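Local coordinates for protein bifunctional cytochrome P450/NADPH--P450 reductase (Deinococcus aerius, PDB 7F3H) that probably hydroxylates organic substrates at a haem iron, using electrons that its fused reductase takes from NADPH, as in other self-sufficient cytochromes P450, at residues R51-L65 with Q355-H367. Residues are numbered along the deposited sequence; the frame is centred on the assembly and turned at random.
Sequences RTLIQAYDPNLVAEL and QQVALLIPALHRH
Strands 51-56 and 356-359 pair in parallel, Q55 level with A358 and A56 with L359. Three backbone hydrogen bonds run between the segments: A358 N to I54 O, A56 N to A358 O (2.8 Å) and, where the second strand turns into its helix, L360 N to A56 O (2.7 Å). Toward R51 the strands diverge, and a water bridges I54 N and Q356 O instead. There a bend at chi2 (59°) folds the Q355 side chain back, and its NE2 donates both to O of the adjacent Q356 and, at 3.2 Å, to T52 O from above the carbonyl plane.

Apolar packing covers the face of the sheet that carries A56, V357 and L359. L65 CD1 of helix 59-65 reaches V357 CG1 at 3.6 Å and also meets L359, whose side chain lies about 7 Å from the haem; A56 CB touches V357 from the neighbouring strand. Beyond the strands, Y57 CB abuts A363 CB (3.5 Å), and P59 CD sits over one face of the H367 ring, a CH-pi contact 3.6 Å from its centroid.

Within the mixed beta-sheet of the P450 fold, this parallel pair lies between strands 43-48 and 336-339. Helix 28-38 packs on Q55, Y57 and L360, while L65 also touches V337.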
loop_
_atom_site.group_PDB
_atom_site.type_symbol
_atom_site.label_atom_id
_atom_site.label_comp_id
_atom_site.label_asym_id
_atom_site.label_seq_id
_atom_site.Cartn_x
_atom_site.Cartn_y
_atom_site.Cartn_z
ATOM N N ARG A 51 0.574 -16.547 -21.780
ATOM C CA ARG A 51 1.493 -16.754 -20.664
ATOM C C ARG A 51 1.134 -17.838 -19.649
ATOM O O ARG A 51 0.012 -18.335 -19.531
ATOM C CB ARG A 51 1.619 -15.531 -19.799
ATOM C CG ARG A 51 2.705 -14.571 -19.870
ATOM C CD ARG A 51 2.098 -14.054 -18.604
ATOM N NE ARG A 51 2.892 -14.006 -17.393
ATOM C CZ ARG A 51 2.436 -13.461 -16.268
ATOM N NH1 ARG A 51 1.215 -12.935 -16.215
ATOM N NH2 ARG A 51 3.186 -13.513 -15.173
ATOM N N THR A 52 2.179 -18.148 -18.868
ATOM C CA THR A 52 2.135 -18.914 -17.632
ATOM C C THR A 52 2.083 -18.000 -16.409
ATOM O O THR A 52 2.963 -17.147 -16.231
ATOM C CB THR A 52 3.388 -19.792 -17.539
ATOM O OG1 THR A 52 3.435 -20.681 -18.666
ATOM C CG2 THR A 52 3.381 -20.584 -16.218
ATOM N N LEU A 53 1.088 -18.205 -15.534
ATOM C CA LEU A 53 1.039 -17.506 -14.250
ATOM C C LEU A 53 1.410 -18.489 -13.143
ATOM O O LEU A 53 0.867 -19.598 -13.088
ATOM C CB LEU A 53 -0.337 -16.872 -13.981
ATOM C CG LEU A 53 -0.535 -15.938 -12.758
ATOM C CD1 LEU A 53 0.328 -14.675 -12.830
ATOM C CD2 LEU A 53 -1.996 -15.519 -12.606
ATOM N N ILE A 54 2.389 -18.120 -12.308
ATOM C CA ILE A 54 2.830 -18.956 -11.194
ATOM C C ILE A 54 2.582 -18.202 -9.896
ATOM O O ILE A 54 2.898 -17.005 -9.800
ATOM C CB ILE A 54 4.308 -19.357 -11.340
ATOM C CG1 ILE A 54 4.510 -20.000 -12.715
ATOM C CG2 ILE A 54 4.737 -20.293 -10.213
ATOM C CD1 ILE A 54 5.896 -20.466 -12.968
ATOM N N GLN A 55 2.001 -18.901 -8.907
ATOM C CA GLN A 55 1.702 -18.348 -7.583
ATOM C C GLN A 55 2.453 -19.111 -6.487
ATOM O O GLN A 55 2.397 -20.348 -6.441
ATOM C CB GLN A 55 0.194 -18.391 -7.308
ATOM C CG GLN A 55 -0.649 -17.505 -8.237
ATOM C CD GLN A 55 -0.610 -16.045 -7.856
ATOM O OE1 GLN A 55 -0.174 -15.679 -6.761
ATOM N NE2 GLN A 55 -1.097 -15.203 -8.741
ATOM N N ALA A 56 3.150 -18.375 -5.602
ATOM C CA ALA A 56 3.941 -18.990 -4.538
ATOM C C ALA A 56 3.559 -18.464 -3.167
ATOM O O ALA A 56 3.453 -17.252 -2.974
ATOM C CB ALA A 56 5.414 -18.742 -4.732
ATOM N N TYR A 57 3.455 -19.384 -2.196
ATOM C CA TYR A 57 2.997 -19.081 -0.842
ATOM C C TYR A 57 3.607 -19.974 0.252
ATOM O O TYR A 57 3.406 -19.703 1.440
ATOM C CB TYR A 57 1.454 -19.112 -0.827
ATOM C CG TYR A 57 0.858 -20.349 -1.466
ATOM C CD1 TYR A 57 0.696 -20.409 -2.857
ATOM C CD2 TYR A 57 0.421 -21.431 -0.702
ATOM C CE1 TYR A 57 0.186 -21.522 -3.466
ATOM C CE2 TYR A 57 -0.118 -22.553 -1.317
ATOM C CZ TYR A 57 -0.223 -22.588 -2.697
ATOM O OH TYR A 57 -0.761 -23.681 -3.325
ATOM N N ASP A 58 4.315 -21.048 -0.125
ATOM C CA ASP A 58 5.082 -21.836 0.856
ATOM C C ASP A 58 6.197 -20.976 1.447
ATOM O O ASP A 58 6.992 -20.397 0.681
ATOM C CB ASP A 58 5.703 -23.077 0.210
ATOM C CG ASP A 58 6.439 -23.963 1.221
ATOM O OD1 ASP A 58 5.753 -24.708 1.930
ATOM O OD2 ASP A 58 7.682 -23.952 1.296
ATOM N N PRO A 59 6.312 -20.880 2.780
ATOM C CA PRO A 59 7.330 -19.979 3.359
ATOM C C PRO A 59 8.759 -20.299 2.929
ATOM O O PRO A 59 9.524 -19.374 2.635
ATOM C CB PRO A 59 7.131 -20.141 4.877
ATOM C CG PRO A 59 5.706 -20.646 5.038
ATOM C CD PRO A 59 5.467 -21.514 3.811
ATOM N N ASN A 60 9.131 -21.570 2.777
ATOM C CA ASN A 60 10.523 -21.814 2.395
ATOM C C ASN A 60 10.771 -21.485 0.920
ATOM O O ASN A 60 11.829 -20.913 0.566
ATOM C CB ASN A 60 10.887 -23.258 2.683
ATOM C CG ASN A 60 10.800 -23.599 4.144
ATOM O OD1 ASN A 60 11.243 -22.834 5.017
ATOM N ND2 ASN A 60 10.215 -24.758 4.431
ATOM N N LEU A 61 9.801 -21.836 0.053
ATOM C CA LEU A 61 9.857 -21.440 -1.358
ATOM C C LEU A 61 9.956 -19.938 -1.469
ATOM O O LEU A 61 10.797 -19.421 -2.212
ATOM C CB LEU A 61 8.629 -21.951 -2.131
ATOM C CG LEU A 61 8.481 -23.480 -2.319
ATOM C CD1 LEU A 61 7.252 -23.861 -3.164
ATOM C CD2 LEU A 61 9.766 -24.101 -2.894
ATOM N N VAL A 62 9.169 -19.220 -0.672
ATOM C CA VAL A 62 9.201 -17.774 -0.768
ATOM C C VAL A 62 10.549 -17.248 -0.314
ATOM O O VAL A 62 11.086 -16.312 -0.918
ATOM C CB VAL A 62 8.062 -17.134 0.042
ATOM C CG1 VAL A 62 8.308 -15.645 0.149
ATOM C CG2 VAL A 62 6.732 -17.385 -0.634
ATOM N N ALA A 63 11.144 -17.858 0.719
ATOM C CA ALA A 63 12.521 -17.512 1.078
ATOM C C ALA A 63 13.435 -17.610 -0.138
ATOM O O ALA A 63 14.256 -16.718 -0.399
ATOM C CB ALA A 63 13.031 -18.417 2.196
ATOM N N GLU A 64 13.280 -18.677 -0.917
ATOM C CA GLU A 64 14.096 -18.805 -2.123
ATOM C C GLU A 64 13.813 -17.674 -3.110
ATOM O O GLU A 64 14.747 -17.052 -3.633
ATOM C CB GLU A 64 13.861 -20.164 -2.768
ATOM C CG GLU A 64 14.288 -21.309 -1.879
ATOM C CD GLU A 64 14.499 -22.572 -2.660
ATOM O OE1 GLU A 64 13.596 -23.443 -2.638
ATOM O OE2 GLU A 64 15.577 -22.703 -3.295
ATOM N N LEU A 65 12.525 -17.366 -3.346
ATOM C CA LEU A 65 12.109 -16.333 -4.303
ATOM C C LEU A 65 12.488 -14.926 -3.865
ATOM O O LEU A 65 12.462 -14.003 -4.697
ATOM C CB LEU A 65 10.592 -16.362 -4.489
ATOM C CG LEU A 65 10.088 -17.623 -5.151
ATOM C CD1 LEU A 65 8.628 -17.751 -4.840
ATOM C CD2 LEU A 65 10.350 -17.563 -6.667
ATOM N N GLN A 355 10.861 -16.057 -16.233
ATOM C CA GLN A 355 9.545 -16.398 -15.697
ATOM C C GLN A 355 9.263 -15.583 -14.433
ATOM O O GLN A 355 10.129 -15.461 -13.561
ATOM C CB GLN A 355 9.477 -17.902 -15.399
ATOM C CG GLN A 355 8.184 -18.372 -14.783
ATOM C CD GLN A 355 6.950 -18.070 -15.651
ATOM O OE1 GLN A 355 6.864 -18.495 -16.817
ATOM N NE2 GLN A 355 5.977 -17.371 -15.067
ATOM N N GLN A 356 8.084 -14.957 -14.378
ATOM C CA GLN A 356 7.593 -14.292 -13.168
ATOM C C GLN A 356 7.018 -15.307 -12.182
ATOM O O GLN A 356 6.302 -16.237 -12.576
ATOM C CB GLN A 356 6.481 -13.294 -13.507
ATOM C CG GLN A 356 6.931 -11.963 -14.048
ATOM C CD GLN A 356 5.773 -11.018 -14.232
ATOM O OE1 GLN A 356 5.220 -10.506 -13.265
ATOM N NE2 GLN A 356 5.371 -10.811 -15.476
ATOM N N VAL A 357 7.276 -15.097 -10.896
ATOM C CA VAL A 357 6.601 -15.827 -9.820
ATOM C C VAL A 357 5.962 -14.810 -8.892
ATOM O O VAL A 357 6.653 -13.924 -8.369
ATOM C CB VAL A 357 7.555 -16.737 -9.040
ATOM C CG1 VAL A 357 6.773 -17.492 -7.951
ATOM C CG2 VAL A 357 8.249 -17.682 -9.988
ATOM N N ALA A 358 4.636 -14.854 -8.793
ATOM C CA ALA A 358 3.915 -13.979 -7.881
ATOM C C ALA A 358 3.978 -14.526 -6.453
ATOM O O ALA A 358 3.757 -15.722 -6.224
ATOM C CB ALA A 358 2.467 -13.808 -8.355
ATOM N N LEU A 359 4.276 -13.653 -5.490
ATOM C CA LEU A 359 4.117 -14.004 -4.078
ATOM C C LEU A 359 2.651 -13.858 -3.679
ATOM O O LEU A 359 2.121 -12.738 -3.617
ATOM C CB LEU A 359 5.000 -13.141 -3.184
ATOM C CG LEU A 359 6.455 -12.888 -3.566
ATOM C CD1 LEU A 359 7.115 -12.071 -2.496
ATOM C CD2 LEU A 359 7.179 -14.194 -3.712
ATOM N N LEU A 360 2.004 -14.969 -3.339
ATOM C CA LEU A 360 0.581 -14.933 -2.977
ATOM C C LEU A 360 0.446 -14.558 -1.494
ATOM O O LEU A 360 0.218 -15.393 -0.616
ATOM C CB LEU A 360 -0.071 -16.270 -3.323
ATOM C CG LEU A 360 -1.580 -16.369 -3.168
ATOM C CD1 LEU A 360 -2.328 -15.318 -4.023
ATOM C CD2 LEU A 360 -2.023 -17.795 -3.502
ATOM N N ILE A 361 0.542 -13.237 -1.252
ATOM C CA ILE A 361 0.687 -12.725 0.118
ATOM C C ILE A 361 -0.408 -13.209 1.061
ATOM O O ILE A 361 -0.086 -13.627 2.183
ATOM C CB ILE A 361 0.789 -11.190 0.088
ATOM C CG1 ILE A 361 1.989 -10.682 -0.723
ATOM C CG2 ILE A 361 0.850 -10.612 1.507
ATOM C CD1 ILE A 361 3.399 -11.085 -0.139
ATOM N N PRO A 362 -1.695 -13.167 0.716
ATOM C CA PRO A 362 -2.692 -13.685 1.660
ATOM C C PRO A 362 -2.455 -15.131 2.044
ATOM O O PRO A 362 -2.609 -15.490 3.220
ATOM C CB PRO A 362 -4.018 -13.513 0.914
ATOM C CG PRO A 362 -3.744 -12.528 -0.112
ATOM C CD PRO A 362 -2.328 -12.628 -0.496
ATOM N N ALA A 363 -2.087 -15.981 1.080
ATOM C CA ALA A 363 -1.848 -17.376 1.412
ATOM C C ALA A 363 -0.583 -17.521 2.252
ATOM O O ALA A 363 -0.534 -18.351 3.167
ATOM C CB ALA A 363 -1.780 -18.209 0.136
ATOM N N LEU A 364 0.457 -16.734 1.943
ATOM C CA LEU A 364 1.700 -16.748 2.723
ATOM C C LEU A 364 1.481 -16.237 4.149
ATOM O O LEU A 364 1.989 -16.814 5.129
ATOM C CB LEU A 364 2.759 -15.917 2.002
ATOM C CG LEU A 364 4.050 -15.612 2.768
ATOM C CD1 LEU A 364 4.921 -16.844 2.972
ATOM C CD2 LEU A 364 4.800 -14.564 2.051
ATOM N N HIS A 365 0.764 -15.123 4.278
ATOM C CA HIS A 365 0.517 -14.503 5.565
ATOM C C HIS A 365 -0.350 -15.371 6.461
ATOM O O HIS A 365 -0.501 -15.057 7.652
ATOM C CB HIS A 365 -0.119 -13.146 5.332
ATOM C CG HIS A 365 0.873 -12.071 5.024
ATOM N ND1 HIS A 365 0.523 -10.742 4.937
ATOM C CD2 HIS A 365 2.212 -12.122 4.825
ATOM C CE1 HIS A 365 1.604 -10.018 4.693
ATOM N NE2 HIS A 365 2.643 -10.832 4.625
ATOM N N ARG A 366 -0.967 -16.411 5.890
ATOM C CA ARG A 366 -1.828 -17.343 6.597
ATOM C C ARG A 366 -1.363 -18.795 6.477
ATOM O O ARG A 366 -2.172 -19.711 6.630
ATOM C CB ARG A 366 -3.245 -17.221 6.053
ATOM C CG ARG A 366 -3.905 -15.935 6.376
ATOM C CD ARG A 366 -5.293 -16.035 5.850
ATOM N NE ARG A 366 -5.904 -14.730 5.741
ATOM C CZ ARG A 366 -7.050 -14.411 6.328
ATOM N NH1 ARG A 366 -7.674 -15.326 7.052
ATOM N NH2 ARG A 366 -7.558 -13.181 6.196
ATOM N N HIS A 367 -0.105 -19.036 6.173
ATOM C CA HIS A 367 0.336 -20.414 5.961
ATOM C C HIS A 367 0.414 -21.155 7.291
ATOM O O HIS A 367 1.114 -20.699 8.199
ATOM C CB HIS A 367 1.698 -20.459 5.269
ATOM C CG HIS A 367 1.970 -21.772 4.606
ATOM N ND1 HIS A 367 2.073 -22.948 5.319
ATOM C CD2 HIS A 367 2.098 -22.111 3.302
ATOM C CE1 HIS A 367 2.307 -23.948 4.487
ATOM N NE2 HIS A 367 2.308 -23.467 3.256
HETATM O O HOH W 1 3.339 -15.456 -12.684
#